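Local coordinates for protein multicopper oxidase (PDB 2ZWN) that probably oxidises phenolic and similar substrates at a mononuclear copper and passes the electrons to a trinuclear copper cluster that reduces dioxygen to water, at residues Pro56-Trp61 and Cys105-Asn110; Gly99-His104 and Gly234-Val239; Met142-Trp147 and Gly199-His204; Phe251-Asp256 and Gly267-Val272. One frame throughout, in Å; residues are numbered along the deposited sequence.

Interaction 1 (Pro56-Trp61 and Cys105-Asn110); sequences PHTIHW and CHVNVN. With CU (copper (II) ion), chain D; CU (copper (II) ion), chain I; C2O (Cu-O-Cu linkage), chain E.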
# COMPACT_ATOMS: atom_id res chain seq x y z
N PRO A 56 15.83 -23.56 14.88
CA PRO A 56 16.14 -23.77 13.47
C PRO A 56 15.91 -22.52 12.62
O PRO A 56 15.01 -21.73 12.90
CB PRO A 56 15.17 -24.88 13.06
CG PRO A 56 14.03 -24.74 14.00
CD PRO A 56 14.60 -24.25 15.29
N HIS A 57 16.75 -22.35 11.60
CA HIS A 57 16.64 -21.25 10.64
C HIS A 57 17.01 -21.73 9.24
O HIS A 57 17.47 -22.85 9.06
CB HIS A 57 17.59 -20.11 11.01
CG HIS A 57 17.47 -19.64 12.43
ND1 HIS A 57 16.44 -18.84 12.86
CD2 HIS A 57 18.26 -19.86 13.51
CE1 HIS A 57 16.60 -18.58 14.15
NE2 HIS A 57 17.69 -19.20 14.57
N THR A 58 16.79 -20.87 8.26
CA THR A 58 17.38 -21.02 6.93
C THR A 58 17.82 -19.63 6.48
O THR A 58 17.62 -18.65 7.19
CB THR A 58 16.36 -21.56 5.91
OG1 THR A 58 15.26 -20.64 5.81
CG2 THR A 58 15.85 -22.95 6.30
N ILE A 59 18.43 -19.55 5.30
CA ILE A 59 18.54 -18.26 4.61
C ILE A 59 17.95 -18.37 3.22
O ILE A 59 18.40 -19.18 2.41
CB ILE A 59 19.98 -17.74 4.49
CG1 ILE A 59 20.66 -17.71 5.86
CG2 ILE A 59 19.98 -16.34 3.85
CD1 ILE A 59 22.05 -17.09 5.82
N HIS A 60 16.92 -17.56 2.97
CA HIS A 60 16.40 -17.36 1.63
C HIS A 60 17.02 -16.08 1.03
O HIS A 60 17.13 -15.06 1.71
CB HIS A 60 14.88 -17.25 1.65
CG HIS A 60 14.29 -16.72 0.38
ND1 HIS A 60 14.46 -17.35 -0.83
CD2 HIS A 60 13.55 -15.61 0.14
CE1 HIS A 60 13.85 -16.65 -1.77
NE2 HIS A 60 13.29 -15.60 -1.21
N TRP A 61 17.39 -16.17 -0.24
CA TRP A 61 18.05 -15.09 -0.97
C TRP A 61 17.00 -14.48 -1.89
O TRP A 61 16.71 -15.00 -2.97
CB TRP A 61 19.27 -15.63 -1.72
CG TRP A 61 20.10 -16.50 -0.82
CD1 TRP A 61 19.98 -17.86 -0.65
CD2 TRP A 61 21.12 -16.07 0.09
NE1 TRP A 61 20.88 -18.29 0.29
CE2 TRP A 61 21.59 -17.22 0.76
CE3 TRP A 61 21.69 -14.83 0.39
CZ2 TRP A 61 22.61 -17.16 1.72
CZ3 TRP A 61 22.70 -14.77 1.34
CH2 TRP A 61 23.15 -15.93 2.00
N CYS A 105 15.76 -15.09 6.91
CA CYS A 105 15.35 -16.42 7.33
C CYS A 105 13.98 -16.73 6.73
O CYS A 105 13.18 -15.81 6.49
CB CYS A 105 15.28 -16.54 8.85
SG CYS A 105 14.90 -18.23 9.40
N HIS A 106 13.73 -18.00 6.47
CA HIS A 106 12.43 -18.41 5.95
C HIS A 106 11.76 -19.47 6.82
O HIS A 106 10.83 -20.15 6.37
CB HIS A 106 12.55 -18.90 4.50
CG HIS A 106 11.42 -18.47 3.63
ND1 HIS A 106 10.14 -18.97 3.76
CD2 HIS A 106 11.37 -17.58 2.61
CE1 HIS A 106 9.35 -18.41 2.86
NE2 HIS A 106 10.08 -17.57 2.14
N VAL A 107 12.22 -19.59 8.07
CA VAL A 107 11.56 -20.41 9.08
C VAL A 107 10.77 -19.48 10.02
O VAL A 107 11.26 -18.42 10.40
CB VAL A 107 12.59 -21.19 9.93
CG1 VAL A 107 11.89 -21.99 11.02
CG2 VAL A 107 13.44 -22.10 9.05
N ASN A 108 9.56 -19.88 10.40
CA ASN A 108 8.76 -19.09 11.34
C ASN A 108 8.80 -17.60 10.98
O ASN A 108 9.02 -16.73 11.84
CB ASN A 108 9.28 -19.31 12.77
CG ASN A 108 9.15 -20.76 13.23
OD1 ASN A 108 8.29 -21.50 12.76
ND2 ASN A 108 10.02 -21.16 14.15
N VAL A 109 8.58 -17.31 9.69
CA VAL A 109 8.83 -16.00 9.09
C VAL A 109 8.13 -14.84 9.81
O VAL A 109 8.72 -13.77 10.00
CB VAL A 109 8.42 -15.99 7.60
CG1 VAL A 109 8.46 -14.59 7.02
CG2 VAL A 109 9.33 -16.92 6.80
N ASN A 110 6.88 -15.06 10.19
CA ASN A 110 6.11 -14.04 10.89
C ASN A 110 6.87 -13.48 12.10
O ASN A 110 6.84 -12.27 12.34
CB ASN A 110 4.71 -14.54 11.29
CG ASN A 110 4.75 -15.73 12.21
OD1 ASN A 110 5.31 -16.77 11.86
ND2 ASN A 110 4.15 -15.60 13.38
CU CU D . 14.97 -18.04 11.63
CU CU I . 11.93 -14.63 -2.05
CU2 C2O E . 9.28 -16.52 0.49
CU3 C2O E . 11.68 -12.17 1.00
O1 C2O E . 10.48 -14.52 0.74
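His57 and Cys105 meet on one copper ion: His57 ND1 lies 2.1 Å and Cys105 SG 2.2 Å from it, and His112 adds a third protein ligand. A cysteine with two histidines is the type 1 site of cupredoxins. The thiolate, carried anti to its backbone N (chi1 -175°), has its sulfur at the edge of the His57 imidazole, near the ring plane. Two amides steady that sulfur: Thr58 N donates to Cys105 SG across 3.4 Å, nearly straight at 167°, and Val107 N, two residues on in the same segment, donates as well. Such bonds would be expected to tune the copper potential. Behind them Thr58 OG1 accepts from His106 N at 3.1 Å while also bonding Gly74 O.

Farther along, His60 and His106 run abreast, and the rim of the His106 ring is directed at the flat of the His60 ring, planes 84° apart. His60 NE2 binds a second copper at 1.9 Å, and His106 NE2 binds copper CU2 of the Cu-O-Cu group. Cys105 and His106 thus join the two kinds of site through adjacent residues. His57 NE2 is hydrogen-bonded to Thr53 and His60 ND1 to Asp73 O, which would orient the two ligands. Strand 60-62 pairs antiparallel with strand 101-104 as the outermost strand of its sheet within the chain, strand 44-52 packs on Ile59, and helix 109-112 follows the copper loop.

Interaction 2 (Gly99-His104 and Gly234-Val239); sequences GTLWYH and GERYDV. With C2O (Cu-O-Cu linkage), chain E.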
# COMPACT_ATOMS: atom_id res chain seq x y z
N GLY A 99 20.97 -6.08 -9.05
CA GLY A 99 20.32 -5.01 -8.32
C GLY A 99 20.22 -5.19 -6.82
O GLY A 99 20.95 -5.98 -6.21
N THR A 100 19.31 -4.43 -6.23
CA THR A 100 19.06 -4.45 -4.80
C THR A 100 18.26 -5.68 -4.41
O THR A 100 17.05 -5.74 -4.61
CB THR A 100 18.26 -3.20 -4.37
OG1 THR A 100 18.90 -2.03 -4.89
CG2 THR A 100 18.18 -3.11 -2.83
N LEU A 101 18.97 -6.67 -3.87
CA LEU A 101 18.35 -7.88 -3.34
C LEU A 101 18.50 -7.90 -1.83
O LEU A 101 19.09 -6.99 -1.24
CB LEU A 101 19.00 -9.13 -3.93
CG LEU A 101 19.27 -9.10 -5.44
CD1 LEU A 101 19.81 -10.44 -5.93
CD2 LEU A 101 18.02 -8.71 -6.22
N TRP A 102 17.97 -8.93 -1.20
CA TRP A 102 18.19 -9.09 0.23
C TRP A 102 18.09 -10.55 0.64
O TRP A 102 17.79 -11.41 -0.18
CB TRP A 102 17.25 -8.19 1.04
CG TRP A 102 15.77 -8.47 0.96
CD1 TRP A 102 15.00 -8.55 -0.16
CD2 TRP A 102 14.89 -8.64 2.08
NE1 TRP A 102 13.69 -8.79 0.19
CE2 TRP A 102 13.60 -8.85 1.56
CE3 TRP A 102 15.07 -8.65 3.47
CZ2 TRP A 102 12.49 -9.07 2.38
CZ3 TRP A 102 13.98 -8.87 4.28
CH2 TRP A 102 12.70 -9.07 3.73
N TYR A 103 18.41 -10.83 1.89
CA TYR A 103 18.36 -12.20 2.37
C TYR A 103 17.70 -12.20 3.73
O TYR A 103 17.79 -11.23 4.48
CB TYR A 103 19.77 -12.82 2.40
CG TYR A 103 20.74 -12.14 3.35
CD1 TYR A 103 20.83 -12.54 4.67
CD2 TYR A 103 21.56 -11.10 2.92
CE1 TYR A 103 21.70 -11.92 5.55
CE2 TYR A 103 22.44 -10.47 3.80
CZ TYR A 103 22.50 -10.89 5.11
OH TYR A 103 23.36 -10.28 6.00
N HIS A 104 16.98 -13.28 4.03
CA HIS A 104 16.32 -13.40 5.31
C HIS A 104 16.00 -14.84 5.63
O HIS A 104 15.95 -15.69 4.74
CB HIS A 104 15.04 -12.56 5.35
CG HIS A 104 14.04 -12.91 4.29
ND1 HIS A 104 13.14 -13.95 4.41
CD2 HIS A 104 13.75 -12.30 3.11
CE1 HIS A 104 12.37 -13.99 3.34
NE2 HIS A 104 12.72 -13.00 2.53
N GLY A 234 8.77 -7.00 1.52
CA GLY A 234 9.41 -7.73 0.43
C GLY A 234 9.94 -6.84 -0.66
O GLY A 234 10.88 -7.22 -1.37
N GLU A 235 9.36 -5.65 -0.82
CA GLU A 235 9.72 -4.77 -1.93
C GLU A 235 11.03 -4.04 -1.72
O GLU A 235 11.45 -3.80 -0.59
CB GLU A 235 8.66 -3.69 -2.12
CG GLU A 235 7.27 -4.17 -2.47
CD GLU A 235 6.42 -2.99 -2.91
OE1 GLU A 235 6.01 -2.21 -2.03
OE2 GLU A 235 6.20 -2.82 -4.12
N ARG A 236 11.67 -3.67 -2.83
CA ARG A 236 12.74 -2.67 -2.80
C ARG A 236 12.47 -1.62 -3.87
O ARG A 236 11.93 -1.91 -4.94
CB ARG A 236 14.12 -3.29 -3.01
CG ARG A 236 14.64 -4.12 -1.84
CD ARG A 236 14.14 -5.55 -1.91
NE ARG A 236 14.66 -6.23 -3.10
CZ ARG A 236 13.98 -7.08 -3.86
NH1 ARG A 236 12.73 -7.41 -3.59
NH2 ARG A 236 14.57 -7.60 -4.93
N TYR A 237 12.82 -0.38 -3.54
CA TYR A 237 12.84 0.72 -4.50
C TYR A 237 14.20 1.39 -4.42
O TYR A 237 14.70 1.61 -3.32
CB TYR A 237 11.75 1.73 -4.20
CG TYR A 237 10.37 1.20 -4.49
CD1 TYR A 237 9.78 1.39 -5.73
CD2 TYR A 237 9.67 0.49 -3.53
CE1 TYR A 237 8.52 0.89 -6.00
CE2 TYR A 237 8.40 -0.02 -3.79
CZ TYR A 237 7.84 0.19 -5.03
OH TYR A 237 6.58 -0.31 -5.30
N ASP A 238 14.80 1.67 -5.58
CA ASP A 238 15.98 2.51 -5.64
C ASP A 238 15.55 3.86 -6.15
O ASP A 238 14.77 3.95 -7.10
CB ASP A 238 17.04 1.99 -6.62
CG ASP A 238 17.61 0.63 -6.24
OD1 ASP A 238 17.06 -0.09 -5.38
OD2 ASP A 238 18.64 0.28 -6.85
N VAL A 239 16.09 4.90 -5.54
CA VAL A 239 15.85 6.26 -5.99
C VAL A 239 17.16 7.03 -6.08
O VAL A 239 18.20 6.59 -5.56
CB VAL A 239 14.85 7.00 -5.06
CG1 VAL A 239 13.56 6.19 -4.90
CG2 VAL A 239 15.49 7.31 -3.71
CU2 C2O E . 9.28 -16.52 0.49
CU3 C2O E . 11.68 -12.17 1.00
O1 C2O E . 10.48 -14.52 0.74
O HOH W 1 19.06 -2.03 -8.04
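Arg236 and Thr100 tie the two cupredoxin domains of this laccase together, the arginine reaching from strand 236-242 of one domain to the corner at Thr100, beside strand 101-104 of the other. Along the side chain of Arg236, CB and CG first pass the methyl of Thr100, with CG 3.8 Å from Thr100 CG2. Bends at chi2 (86°) and chi3 (64°) then turn the chain, and CD comes to lie 3.6 Å from CD1 of Trp102. At the head, NE and NH2 grip a single acceptor side-on: NE donates to Thr100 O at 2.9 Å and NH2 to the same oxygen at 3.1 Å, the oxygen staying close to the guanidinium plane. NH1 turns back to its own segment and donates to Gly234 O. Trp102 CD1 sits over one face of the guanidinium, the two planes 38° apart, and Leu101 CD2 is at its edge.

Both carbonyls and the indole therefore fix the rotation of the head, and NH2 has a further partner, a salt bridge to Asp227 of the second subunit. The same indole approaches the metal cluster with its other ring, Trp102 CZ2 lying 3.5 Å from copper CU3 of the Cu-O-Cu group, which His104 NE2 binds on the same strand. Beyond the arginine, Asp238 forms a salt bridge with Lys190 and receives the hydroxyl of Thr100, which also bonds Arg192. That hydroxyl donates from Thr100 OG1 to the syn lone pair of Asp238 OD1 at 2.7 Å, while one water accepts from Thr100 N and donates to Asp238 OD2.

Interaction 3 (Met142-Trp147 and Gly199-His204); sequences MMMSTW and GIHAMH. With CU (copper (II) ion), chain G; C2O (Cu-O-Cu linkage), chain F.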
# COMPACT_ATOMS: atom_id res chain seq x y z
N MET A 142 18.44 1.64 3.34
CA MET A 142 17.45 1.88 4.39
C MET A 142 16.47 0.71 4.48
O MET A 142 15.61 0.55 3.61
CB MET A 142 16.67 3.16 4.12
CG MET A 142 17.50 4.42 4.22
SD MET A 142 16.43 5.87 4.17
CE MET A 142 17.64 7.18 4.11
N MET A 143 16.62 -0.10 5.53
CA MET A 143 15.80 -1.29 5.72
C MET A 143 14.79 -1.03 6.83
O MET A 143 15.17 -0.90 8.00
CB MET A 143 16.68 -2.50 6.06
CG MET A 143 17.79 -2.74 5.05
SD MET A 143 18.65 -4.32 5.22
CE MET A 143 17.40 -5.45 4.61
N MET A 144 13.52 -0.92 6.46
CA MET A 144 12.48 -0.57 7.43
C MET A 144 11.86 -1.82 8.04
O MET A 144 11.68 -2.83 7.37
CB MET A 144 11.39 0.28 6.78
CG MET A 144 11.64 1.78 6.86
SD MET A 144 13.08 2.31 5.94
CE MET A 144 12.59 1.92 4.26
N SER A 145 11.53 -1.73 9.32
CA SER A 145 10.84 -2.81 10.01
C SER A 145 10.06 -2.27 11.21
O SER A 145 10.10 -1.08 11.51
CB SER A 145 11.82 -3.91 10.44
OG SER A 145 12.72 -3.46 11.43
N THR A 146 9.33 -3.17 11.86
CA THR A 146 8.52 -2.83 13.02
C THR A 146 8.80 -3.82 14.15
O THR A 146 9.35 -4.90 13.92
CB THR A 146 7.03 -2.81 12.68
OG1 THR A 146 6.54 -4.15 12.55
CG2 THR A 146 6.79 -2.05 11.36
N TRP A 147 8.43 -3.44 15.36
CA TRP A 147 8.77 -4.22 16.55
C TRP A 147 7.59 -4.24 17.50
O TRP A 147 6.86 -3.25 17.62
CB TRP A 147 9.98 -3.61 17.27
CG TRP A 147 11.14 -3.35 16.38
CD1 TRP A 147 11.36 -2.23 15.63
CD2 TRP A 147 12.25 -4.22 16.13
NE1 TRP A 147 12.54 -2.35 14.93
CE2 TRP A 147 13.11 -3.56 15.22
CE3 TRP A 147 12.60 -5.50 16.58
CZ2 TRP A 147 14.29 -4.14 14.75
CZ3 TRP A 147 13.79 -6.06 16.13
CH2 TRP A 147 14.61 -5.38 15.22
N GLY A 199 5.55 -4.24 7.99
CA GLY A 199 4.82 -2.98 7.88
C GLY A 199 4.88 -2.34 6.51
O GLY A 199 5.64 -2.77 5.64
N ILE A 200 4.06 -1.31 6.31
CA ILE A 200 4.11 -0.47 5.12
C ILE A 200 4.64 0.89 5.56
O ILE A 200 4.25 1.40 6.60
CB ILE A 200 2.72 -0.32 4.47
CG1 ILE A 200 2.25 -1.66 3.92
CG2 ILE A 200 2.75 0.71 3.36
CD1 ILE A 200 0.81 -1.67 3.49
N HIS A 201 5.54 1.46 4.76
CA HIS A 201 6.26 2.67 5.15
C HIS A 201 6.21 3.65 3.99
O HIS A 201 6.55 3.29 2.86
CB HIS A 201 7.71 2.32 5.48
CG HIS A 201 7.84 1.30 6.56
ND1 HIS A 201 7.92 1.63 7.90
CD2 HIS A 201 7.87 -0.06 6.50
CE1 HIS A 201 8.01 0.52 8.62
NE2 HIS A 201 7.98 -0.52 7.79
N ALA A 202 5.78 4.88 4.27
CA ALA A 202 5.65 5.90 3.23
C ALA A 202 6.80 6.89 3.39
O ALA A 202 6.73 7.83 4.17
CB ALA A 202 4.29 6.61 3.35
N MET A 203 7.88 6.65 2.65
CA MET A 203 9.14 7.36 2.89
C MET A 203 9.15 8.70 2.16
O MET A 203 9.09 8.75 0.93
CB MET A 203 10.31 6.50 2.46
CG MET A 203 10.39 5.15 3.17
SD MET A 203 10.33 5.22 4.96
CE MET A 203 11.85 6.09 5.34
N HIS A 204 9.22 9.78 2.94
CA HIS A 204 9.10 11.14 2.43
C HIS A 204 10.37 11.93 2.68
O HIS A 204 10.82 12.05 3.82
CB HIS A 204 7.94 11.86 3.10
CG HIS A 204 7.85 13.31 2.77
ND1 HIS A 204 7.97 13.78 1.48
CD2 HIS A 204 7.67 14.40 3.55
CE1 HIS A 204 7.86 15.10 1.48
NE2 HIS A 204 7.67 15.50 2.73
CU CU G . 7.26 17.07 3.60
CU2 C2O F . 3.77 15.74 4.67
CU3 C2O F . 7.93 15.50 7.33
O1 C2O F . 5.92 15.66 6.09
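Met144 lays its CB squarely on the imidazole of His201, 3.5 Å from the ring centroid and only 9° off the ring normal, a CH-pi contact over the middle of the face. This is the tight part of the interface. The two side chains pass in opposing senses, so the thioether continues beyond the ring: Met144 CG stands 3.8 Å from His201 CG, and bends at chi2 and chi3 bring the sulfur round toward the next inward-pointing residue of the facing strand. There Met144 and Met203 meet tip to tip, SD of Met144 being 4.0 Å from CE of Met203. Met203 is bent as well, and Phe193 of strand 188-195 touches both methionine side chains.

Toward Thr146 the packing becomes looser. Its methyl, held anti to the carbonyl carbon while the hydroxyl takes the position between N and C (chi1 75°), slants across His201 at 3.9 Å from CE1 and lies 4.1 Å from Gly199 CA. Gly199 and Ile200, at this end, are partly exposed, whereas the methionine end is buried. No hydrogen bond joins the two segments; the polar edge of His201 is served instead by Asp253, to which ND1 is bonded, a bond that would restrain the ring with its face toward Met144.

The strands belong to different sheets; the short segments 142-147 and 201-204 approach to 9.4 Å between axes, with 138° between their directions. Such side-chain packing between facing sheets is the core of a cupredoxin beta-sandwich, here continuing along strand 201-205 to the copper ligand His204.

Interaction 4 (Phe251-Asp256 and Gly267-Val272); sequences FHDHVD and GGPITV. With C2O (Cu-O-Cu linkage), chain F.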
# COMPACT_ATOMS: atom_id res chain seq x y z
N PHE A 251 13.66 13.37 6.82
CA PHE A 251 13.47 12.31 5.83
C PHE A 251 12.89 11.17 6.65
O PHE A 251 13.58 10.62 7.50
CB PHE A 251 14.83 11.97 5.22
CG PHE A 251 14.79 11.01 4.05
CD1 PHE A 251 15.99 10.70 3.40
CD2 PHE A 251 13.62 10.42 3.58
CE1 PHE A 251 16.02 9.83 2.34
CE2 PHE A 251 13.66 9.55 2.49
CZ PHE A 251 14.85 9.25 1.88
N HIS A 252 11.62 10.83 6.44
CA HIS A 252 10.94 9.95 7.38
C HIS A 252 9.75 9.20 6.81
O HIS A 252 9.22 9.55 5.76
CB HIS A 252 10.47 10.78 8.58
CG HIS A 252 9.44 11.80 8.22
ND1 HIS A 252 8.08 11.58 8.38
CD2 HIS A 252 9.56 13.04 7.69
CE1 HIS A 252 7.42 12.64 7.96
NE2 HIS A 252 8.29 13.54 7.53
N ASP A 253 9.34 8.17 7.55
CA ASP A 253 8.09 7.46 7.29
C ASP A 253 6.94 8.42 7.61
O ASP A 253 6.87 8.98 8.71
CB ASP A 253 8.04 6.21 8.19
CG ASP A 253 6.88 5.27 7.86
OD1 ASP A 253 5.99 5.61 7.06
OD2 ASP A 253 6.89 4.16 8.46
N HIS A 254 6.05 8.59 6.64
CA HIS A 254 4.94 9.54 6.75
C HIS A 254 3.67 8.89 7.30
O HIS A 254 2.65 9.56 7.46
CB HIS A 254 4.66 10.16 5.38
CG HIS A 254 4.07 11.54 5.43
ND1 HIS A 254 2.83 11.80 5.97
CD2 HIS A 254 4.53 12.73 4.97
CE1 HIS A 254 2.56 13.09 5.86
NE2 HIS A 254 3.58 13.68 5.26
N VAL A 255 3.71 7.58 7.56
CA VAL A 255 2.59 6.92 8.21
C VAL A 255 2.53 7.43 9.65
O VAL A 255 3.45 7.18 10.44
CB VAL A 255 2.69 5.39 8.18
CG1 VAL A 255 1.55 4.77 9.00
CG2 VAL A 255 2.65 4.89 6.73
N ASP A 256 1.46 8.14 9.98
CA ASP A 256 1.35 8.93 11.21
C ASP A 256 1.69 8.15 12.48
O ASP A 256 2.44 8.64 13.33
CB ASP A 256 -0.06 9.53 11.31
CG ASP A 256 -0.43 10.40 10.10
OD1 ASP A 256 0.08 10.15 8.98
OD2 ASP A 256 -1.25 11.33 10.26
N GLY A 267 9.55 9.40 17.42
CA GLY A 267 10.24 8.13 17.35
C GLY A 267 10.09 7.63 15.93
O GLY A 267 9.49 8.30 15.10
N GLY A 268 10.65 6.47 15.64
CA GLY A 268 10.38 5.80 14.38
C GLY A 268 11.44 6.01 13.32
O GLY A 268 12.55 6.44 13.62
N PRO A 269 11.09 5.69 12.06
CA PRO A 269 12.06 5.76 10.98
C PRO A 269 12.22 7.20 10.51
O PRO A 269 11.56 7.63 9.56
CB PRO A 269 11.45 4.86 9.89
CG PRO A 269 10.18 4.30 10.46
CD PRO A 269 9.79 5.22 11.56
N ILE A 270 13.08 7.93 11.22
CA ILE A 270 13.38 9.33 10.92
C ILE A 270 14.88 9.51 10.82
O ILE A 270 15.63 9.06 11.70
CB ILE A 270 12.87 10.28 12.04
CG1 ILE A 270 11.38 10.08 12.32
CG2 ILE A 270 13.16 11.75 11.69
CD1 ILE A 270 10.89 10.86 13.52
N THR A 271 15.31 10.15 9.75
CA THR A 271 16.67 10.69 9.64
C THR A 271 16.58 12.15 9.17
O THR A 271 15.49 12.70 8.97
CB THR A 271 17.56 9.84 8.69
OG1 THR A 271 18.90 10.36 8.69
CG2 THR A 271 17.03 9.85 7.26
N VAL A 272 17.74 12.79 9.05
CA VAL A 272 17.84 14.15 8.53
C VAL A 272 18.91 14.16 7.46
O VAL A 272 20.02 13.65 7.67
CB VAL A 272 18.19 15.17 9.64
CG1 VAL A 272 18.23 16.59 9.08
CG2 VAL A 272 17.21 15.08 10.81
CU2 C2O F . 3.77 15.74 4.67
CU3 C2O F . 7.93 15.50 7.33
O1 C2O F . 5.92 15.66 6.09
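An antiparallel backbone ladder joins the end of strand 248-253 to the start of strand 270-275, inside the copper-bearing sheet of the second cupredoxin domain. Phe251 and Thr271 form its hydrogen-bonded pair: Thr271 N donates to Phe251 O at 2.9 Å, almost straight at 176°, while Phe251 N answers to Thr271 O with a more bent bond. Past the non-hydrogen-bonded pair His252 and Ile270, Asp253 N donates to Pro269 O at 3.0 Å. Pro269, the centre of an inverse gamma turn, also takes a CA-H...O contact from His252 on its O.

Phe251 CB lies 3.7 Å from Thr271 CG2, and the phenyl continues toward Phe193 of the facing sheet. On the other face His252 CB rests 3.9 Å from Ile270 CG1. Asp253 CB touches Pro269 CG at 3.7 Å; its OD1 closes an Asx turn with Val255 N, and OD2 is bonded by His258.

His252 NE2 is 2.0 Å from copper CU3 of the Cu-O-Cu group and His254 NE2 2.2 Å from copper CU2. His252 ND1 donates to Asp253 O from well above the carbonyl plane, a bond that would limit the ring's rotation. His206 of the same chain and His106 of the third subunit join His252 on its copper; that subunit's His62 and His104 join His254. This His-X-His motif, running from strand end into loop, is part of a trinuclear copper site of the multicopper oxidase kind, shared between subunits.

How the interactions relate
Interactions 1 and 2 share one Cu-O-Cu group and one sheet: their centres are 17 Å apart, and His60 N probably bonds His104 O at 2.8 Å. Interactions 3 and 4, centred 8 Å apart, serve another such group; between the two, His254 N probably donates to Ala202 O at 2.7 Å. Each half-site is completed across a subunit boundary, interactions 1 and 2 facing the second subunit and interactions 3 and 4 the third. Within the chain, Trp102 CE3 touches Met143 CE at 4.1 Å, bringing interactions 2 and 3 together across the domain junction. Interaction 1, with the mononuclear copper, stays about 17 Å at nearest atoms from interaction 4.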